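Local coordinates for SC_2cx5 (Thermus thermophilus, PDB 3RIJ), which serves as a computationally designed epitope scaffold, built on an aminoacyl-tRNA editing domain fold to present a grafted linear HIV epitope as a candidate immunogen, at residues V23-A28 against T131-F136; P123-A128 against A138-L143. The protein carries 4 engineered substitutions. All coordinates share one frame; numbering follows the deposited sequence.

Interaction 1 (V23-A28 against T131-F136); sequences VVELPA and TPRALF
V24 and L135 pair through their backbones, and this pair anchors strand 23-25 against the edge of strand 134-138. The amide of V24 gives a straight bond of 2.9 Å from its N to L135 O, met nearly head-on at 169° (C=O...N). The return bond, L135 N to V24 O, is weak. Beyond the last pair of the ladder, L26 N donates to R133 O at 3.0 Å from above the carbonyl plane; R133 lies in the type I turn T131-A134 that leads into strand 134-138.

The apolar contacts fall on both faces. V23 shares its face with A134: its CG1, anti to the backbone N (chi1 -174°), reaches A134 CB at 4.1 Å, the short alanine methyl meeting the valine branch. On the face of V24 and L135, the leucine is met by L26, whose CD1 comes to 3.8 Å from L135 CG, the two side chains crossing at about a right angle. W126 of strand 125-128 touches V24 and L135, while A36 and V40 of helix 33-40 touch L135.

The ionic contact joins two partly exposed side chains. E25 lays OE1 over one face of the R133 guanidinium, 3.0 Å from NH1, with the carboxylate plane turned 52° from the guanidinium plane. The arginine gets there by bending at chi2 and chi3.

Because no N-H of R133 points at that oxygen, the salt bridge draws on charge alone. Directional hold therefore comes from the backbone bonds, while the partly exposed ion pair probably adds a less specific attraction.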
loop_
_atom_site.group_PDB
_atom_site.type_symbol
_atom_site.label_atom_id
_atom_site.label_comp_id
_atom_site.label_asym_id
_atom_site.label_seq_id
_atom_site.Cartn_x
_atom_site.Cartn_y
_atom_site.Cartn_z
ATOM N N VAL A 23 -12.729 -3.205 5.143
ATOM C CA VAL A 23 -12.246 -3.975 4.001
ATOM C C VAL A 23 -13.411 -4.574 3.204
ATOM O O VAL A 23 -14.254 -5.292 3.756
ATOM C CB VAL A 23 -11.323 -5.137 4.462
ATOM C CG1 VAL A 23 -10.724 -5.838 3.255
ATOM C CG2 VAL A 23 -10.212 -4.606 5.368
ATOM N N VAL A 24 -13.460 -4.275 1.911
ATOM C CA VAL A 24 -14.517 -4.808 1.049
ATOM C C VAL A 24 -13.964 -5.850 0.056
ATOM O O VAL A 24 -12.829 -5.740 -0.391
ATOM C CB VAL A 24 -15.237 -3.655 0.283
ATOM C CG1 VAL A 24 -14.264 -2.547 0.008
ATOM C CG2 VAL A 24 -15.831 -4.155 -1.030
ATOM N N GLU A 25 -14.765 -6.868 -0.262
ATOM C CA GLU A 25 -14.356 -7.920 -1.195
ATOM C C GLU A 25 -14.724 -7.552 -2.625
ATOM O O GLU A 25 -15.810 -7.047 -2.895
ATOM C CB GLU A 25 -15.015 -9.252 -0.824
ATOM C CG GLU A 25 -14.436 -10.484 -1.537
ATOM C CD GLU A 25 -13.635 -11.418 -0.611
ATOM O OE1 GLU A 25 -13.266 -12.522 -1.064
ATOM O OE2 GLU A 25 -13.363 -11.061 0.559
ATOM N N LEU A 26 -13.794 -7.807 -3.538
ATOM C CA LEU A 26 -13.978 -7.507 -4.947
ATOM C C LEU A 26 -14.098 -8.806 -5.724
ATOM O O LEU A 26 -14.002 -9.904 -5.147
ATOM C CB LEU A 26 -12.778 -6.718 -5.469
ATOM C CG LEU A 26 -12.253 -5.634 -4.528
ATOM C CD1 LEU A 26 -11.061 -4.927 -5.162
ATOM C CD2 LEU A 26 -13.382 -4.645 -4.224
ATOM N N PRO A 27 -14.345 -8.704 -7.046
ATOM C CA PRO A 27 -14.456 -9.941 -7.827
ATOM C C PRO A 27 -13.184 -10.772 -7.752
ATOM O O PRO A 27 -12.071 -10.252 -7.693
ATOM C CB PRO A 27 -14.753 -9.439 -9.237
ATOM C CG PRO A 27 -15.646 -8.278 -8.908
ATOM C CD PRO A 27 -14.841 -7.561 -7.834
ATOM N N ALA A 28 -13.369 -12.081 -7.760
ATOM C CA ALA A 28 -12.261 -13.011 -7.679
ATOM C C ALA A 28 -11.263 -12.854 -8.822
ATOM O O ALA A 28 -10.111 -13.255 -8.687
ATOM C CB ALA A 28 -12.797 -14.430 -7.635
ATOM N N THR A 131 -5.264 -9.242 -0.291
ATOM C CA THR A 131 -5.083 -9.993 -1.529
ATOM C C THR A 131 -5.411 -9.090 -2.702
ATOM O O THR A 131 -5.900 -7.979 -2.532
ATOM C CB THR A 131 -6.015 -11.199 -1.632
ATOM O OG1 THR A 131 -7.375 -10.757 -1.635
ATOM C CG2 THR A 131 -5.770 -12.150 -0.489
ATOM N N PRO A 132 -5.127 -9.549 -3.922
ATOM C CA PRO A 132 -5.430 -8.712 -5.079
ATOM C C PRO A 132 -6.910 -8.382 -5.156
ATOM O O PRO A 132 -7.282 -7.472 -5.886
ATOM C CB PRO A 132 -4.958 -9.574 -6.252
ATOM C CG PRO A 132 -3.774 -10.306 -5.656
ATOM C CD PRO A 132 -4.354 -10.739 -4.326
ATOM N N ARG A 133 -7.748 -9.119 -4.414
ATOM C CA ARG A 133 -9.197 -8.881 -4.452
ATOM C C ARG A 133 -9.796 -8.291 -3.180
ATOM O O ARG A 133 -10.961 -8.570 -2.842
ATOM C CB ARG A 133 -9.955 -10.165 -4.834
ATOM C CG ARG A 133 -9.361 -11.487 -4.343
ATOM C CD ARG A 133 -9.698 -11.747 -2.901
ATOM N NE ARG A 133 -10.250 -13.083 -2.695
ATOM C CZ ARG A 133 -10.553 -13.568 -1.497
ATOM N NH1 ARG A 133 -10.352 -12.819 -0.418
ATOM N NH2 ARG A 133 -11.045 -14.792 -1.371
ATOM N N ALA A 134 -9.022 -7.460 -2.485
ATOM C CA ALA A 134 -9.526 -6.808 -1.276
ATOM C C ALA A 134 -8.977 -5.382 -1.251
ATOM O O ALA A 134 -7.846 -5.133 -1.678
ATOM C CB ALA A 134 -9.090 -7.583 -0.015
ATOM N N LEU A 135 -9.783 -4.454 -0.745
ATOM C CA LEU A 135 -9.413 -3.039 -0.675
ATOM C C LEU A 135 -10.161 -2.364 0.456
ATOM O O LEU A 135 -11.230 -2.807 0.845
ATOM C CB LEU A 135 -9.832 -2.308 -1.960
ATOM C CG LEU A 135 -9.097 -2.299 -3.294
ATOM C CD1 LEU A 135 -9.911 -1.430 -4.305
ATOM C CD2 LEU A 135 -7.703 -1.732 -3.135
ATOM N N PHE A 136 -9.594 -1.283 0.971
ATOM C CA PHE A 136 -10.271 -0.505 1.997
ATOM C C PHE A 136 -10.065 0.984 1.718
ATOM O O PHE A 136 -9.018 1.415 1.249
ATOM C CB PHE A 136 -9.820 -0.892 3.424
ATOM C CG PHE A 136 -8.483 -0.327 3.853
ATOM C CD1 PHE A 136 -8.329 1.035 4.130
ATOM C CD2 PHE A 136 -7.406 -1.175 4.076
ATOM C CE1 PHE A 136 -7.121 1.536 4.630
ATOM C CE2 PHE A 136 -6.199 -0.684 4.573
ATOM C CZ PHE A 136 -6.059 0.677 4.853
#

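Interaction 2 (P123-A128 against A138-L143); sequences PEVWAA and ATPKEL
The amide of V125 makes the shortest polar bond here: its N lies 2.7 Å from A138 O, and the N-H points almost straight at the oxygen (167°). The same pair is closed by A138 N, which donates to V125 O at 3.1 Å, making an antiparallel hydrogen-bonded pair at the end of the ladder.

After the strand ends at A138, T139 starts helix 140-147 as its N-cap. Its OG1 accepts from E142 N, and T139 N donates to E142 OE1 at 2.8 Å, a capping box that satisfies two amides at the turn. Threonine and glutamate suit these places because each offers a side-chain oxygen to the other's backbone. P140, in the first turn, has no amide hydrogen to satisfy; its ring packs beside V125, CG to CG1 at 4.2 Å.

On the side of V125 and A138, L143 runs CG anti to the backbone N (chi1 -169°), which swings CD1 to 3.8 Å from V125 CG2, across it at about a right angle. The small A127 CB lies at the margin of this cluster.

V48 of strand 47-55 touches V125, A127 and L143, so helix 140-147 packs against strand 125-128 and its parallel neighbour together.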
loop_
_atom_site.group_PDB
_atom_site.type_symbol
_atom_site.label_atom_id
_atom_site.label_comp_id
_atom_site.label_asym_id
_atom_site.label_seq_id
_atom_site.Cartn_x
_atom_site.Cartn_y
_atom_site.Cartn_z
ATOM N N PRO A 123 -9.480 13.315 -2.275
ATOM C CA PRO A 123 -10.195 13.356 -0.996
ATOM C C PRO A 123 -10.164 12.000 -0.279
ATOM O O PRO A 123 -10.168 11.922 0.952
ATOM C CB PRO A 123 -11.610 13.774 -1.407
ATOM C CG PRO A 123 -11.749 13.185 -2.756
ATOM C CD PRO A 123 -10.419 13.498 -3.399
ATOM N N GLU A 124 -10.132 10.928 -1.061
ATOM C CA GLU A 124 -10.090 9.587 -0.500
ATOM C C GLU A 124 -9.281 8.671 -1.398
ATOM O O GLU A 124 -9.140 8.922 -2.600
ATOM C CB GLU A 124 -11.506 9.062 -0.315
ATOM C CG GLU A 124 -12.427 9.423 -1.446
ATOM C CD GLU A 124 -13.881 9.171 -1.103
ATOM O OE1 GLU A 124 -14.338 9.692 -0.058
ATOM O OE2 GLU A 124 -14.565 8.459 -1.882
ATOM N N VAL A 125 -8.732 7.612 -0.813
ATOM C CA VAL A 125 -7.916 6.678 -1.575
ATOM C C VAL A 125 -8.300 5.267 -1.207
ATOM O O VAL A 125 -9.060 5.067 -0.268
ATOM C CB VAL A 125 -6.401 6.907 -1.301
ATOM C CG1 VAL A 125 -5.971 8.269 -1.862
ATOM C CG2 VAL A 125 -6.126 6.853 0.191
ATOM N N TRP A 126 -7.784 4.294 -1.954
ATOM C CA TRP A 126 -8.087 2.888 -1.705
ATOM C C TRP A 126 -6.812 2.070 -1.647
ATOM O O TRP A 126 -6.148 1.879 -2.660
ATOM C CB TRP A 126 -8.999 2.328 -2.812
ATOM C CG TRP A 126 -10.393 2.936 -2.838
ATOM C CD1 TRP A 126 -10.757 4.134 -3.387
ATOM C CD2 TRP A 126 -11.585 2.383 -2.263
ATOM N NE1 TRP A 126 -12.099 4.362 -3.188
ATOM C CE2 TRP A 126 -12.634 3.302 -2.503
ATOM C CE3 TRP A 126 -11.871 1.197 -1.573
ATOM C CZ2 TRP A 126 -13.948 3.070 -2.075
ATOM C CZ3 TRP A 126 -13.182 0.967 -1.148
ATOM C CH2 TRP A 126 -14.201 1.899 -1.402
ATOM N N ALA A 127 -6.480 1.574 -0.460
ATOM C CA ALA A 127 -5.273 0.776 -0.280
ATOM C C ALA A 127 -5.641 -0.702 -0.235
ATOM O O ALA A 127 -6.774 -1.050 0.113
ATOM C CB ALA A 127 -4.572 1.194 0.997
ATOM N N ALA A 128 -4.693 -1.570 -0.590
ATOM C CA ALA A 128 -4.951 -3.013 -0.609
ATOM C C ALA A 128 -5.215 -3.544 0.782
ATOM O O ALA A 128 -4.610 -3.077 1.750
ATOM C CB ALA A 128 -3.775 -3.775 -1.246
ATOM N N ALA A 138 -10.071 5.189 2.691
ATOM C CA ALA A 138 -9.608 6.133 3.708
ATOM C C ALA A 138 -9.246 7.470 3.069
ATOM O O ALA A 138 -8.997 7.552 1.865
ATOM C CB ALA A 138 -8.400 5.572 4.440
ATOM N N THR A 139 -9.243 8.535 3.861
ATOM C CA THR A 139 -8.852 9.828 3.321
ATOM C C THR A 139 -7.328 9.830 3.355
ATOM O O THR A 139 -6.708 9.128 4.159
ATOM C CB THR A 139 -9.368 11.031 4.167
ATOM O OG1 THR A 139 -8.692 11.062 5.423
ATOM C CG2 THR A 139 -10.867 10.921 4.410
ATOM N N PRO A 140 -6.700 10.588 2.455
ATOM C CA PRO A 140 -5.243 10.659 2.416
ATOM C C PRO A 140 -4.667 10.812 3.823
ATOM O O PRO A 140 -3.728 10.115 4.192
ATOM C CB PRO A 140 -5.000 11.884 1.552
ATOM C CG PRO A 140 -6.101 11.767 0.541
ATOM C CD PRO A 140 -7.301 11.427 1.405
ATOM N N LYS A 141 -5.259 11.724 4.594
ATOM C CA LYS A 141 -4.856 12.011 5.969
ATOM C C LYS A 141 -4.850 10.765 6.855
ATOM O O LYS A 141 -3.842 10.442 7.466
ATOM C CB LYS A 141 -5.804 13.057 6.571
ATOM C CG LYS A 141 -5.453 13.545 7.987
ATOM C CD LYS A 141 -5.602 12.440 9.041
ATOM C CE LYS A 141 -5.353 12.955 10.453
ATOM N NZ LYS A 141 -5.432 11.848 11.445
ATOM N N GLU A 142 -5.984 10.078 6.944
ATOM C CA GLU A 142 -6.081 8.874 7.772
ATOM C C GLU A 142 -5.032 7.824 7.414
ATOM O O GLU A 142 -4.453 7.206 8.296
ATOM C CB GLU A 142 -7.479 8.271 7.659
ATOM C CG GLU A 142 -8.601 9.212 8.071
ATOM C CD GLU A 142 -9.946 8.715 7.604
ATOM O OE1 GLU A 142 -9.996 8.140 6.495
ATOM O OE2 GLU A 142 -10.950 8.902 8.323
ATOM N N LEU A 143 -4.789 7.609 6.128
ATOM C CA LEU A 143 -3.767 6.646 5.731
ATOM C C LEU A 143 -2.399 7.131 6.250
ATOM O O LEU A 143 -1.559 6.330 6.662
ATOM C CB LEU A 143 -3.730 6.496 4.203
ATOM C CG LEU A 143 -2.915 5.344 3.583
ATOM C CD1 LEU A 143 -3.245 5.260 2.104
ATOM C CD2 LEU A 143 -1.405 5.550 3.760
#

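In the fold
Both contacts build on strand 134-138, which joins strand 23-25 in interaction 1 and strand 125-128 in interaction 2, so three strands run side by side in one sheet. The two meet directly: F136 N probably donates to A127 O. Each is partly buried. Interaction 1 lies farther from the centre of the chain and couples a sequence-distant strand through a ladder with a partly exposed ion pair beside it. Interaction 2 is local in sequence, turns the strand into a helix, and has no salt bridge across its segments; backbone bonds and an apolar cluster facing strand 47-55 join them, while a capping box within 138-143 starts the helix.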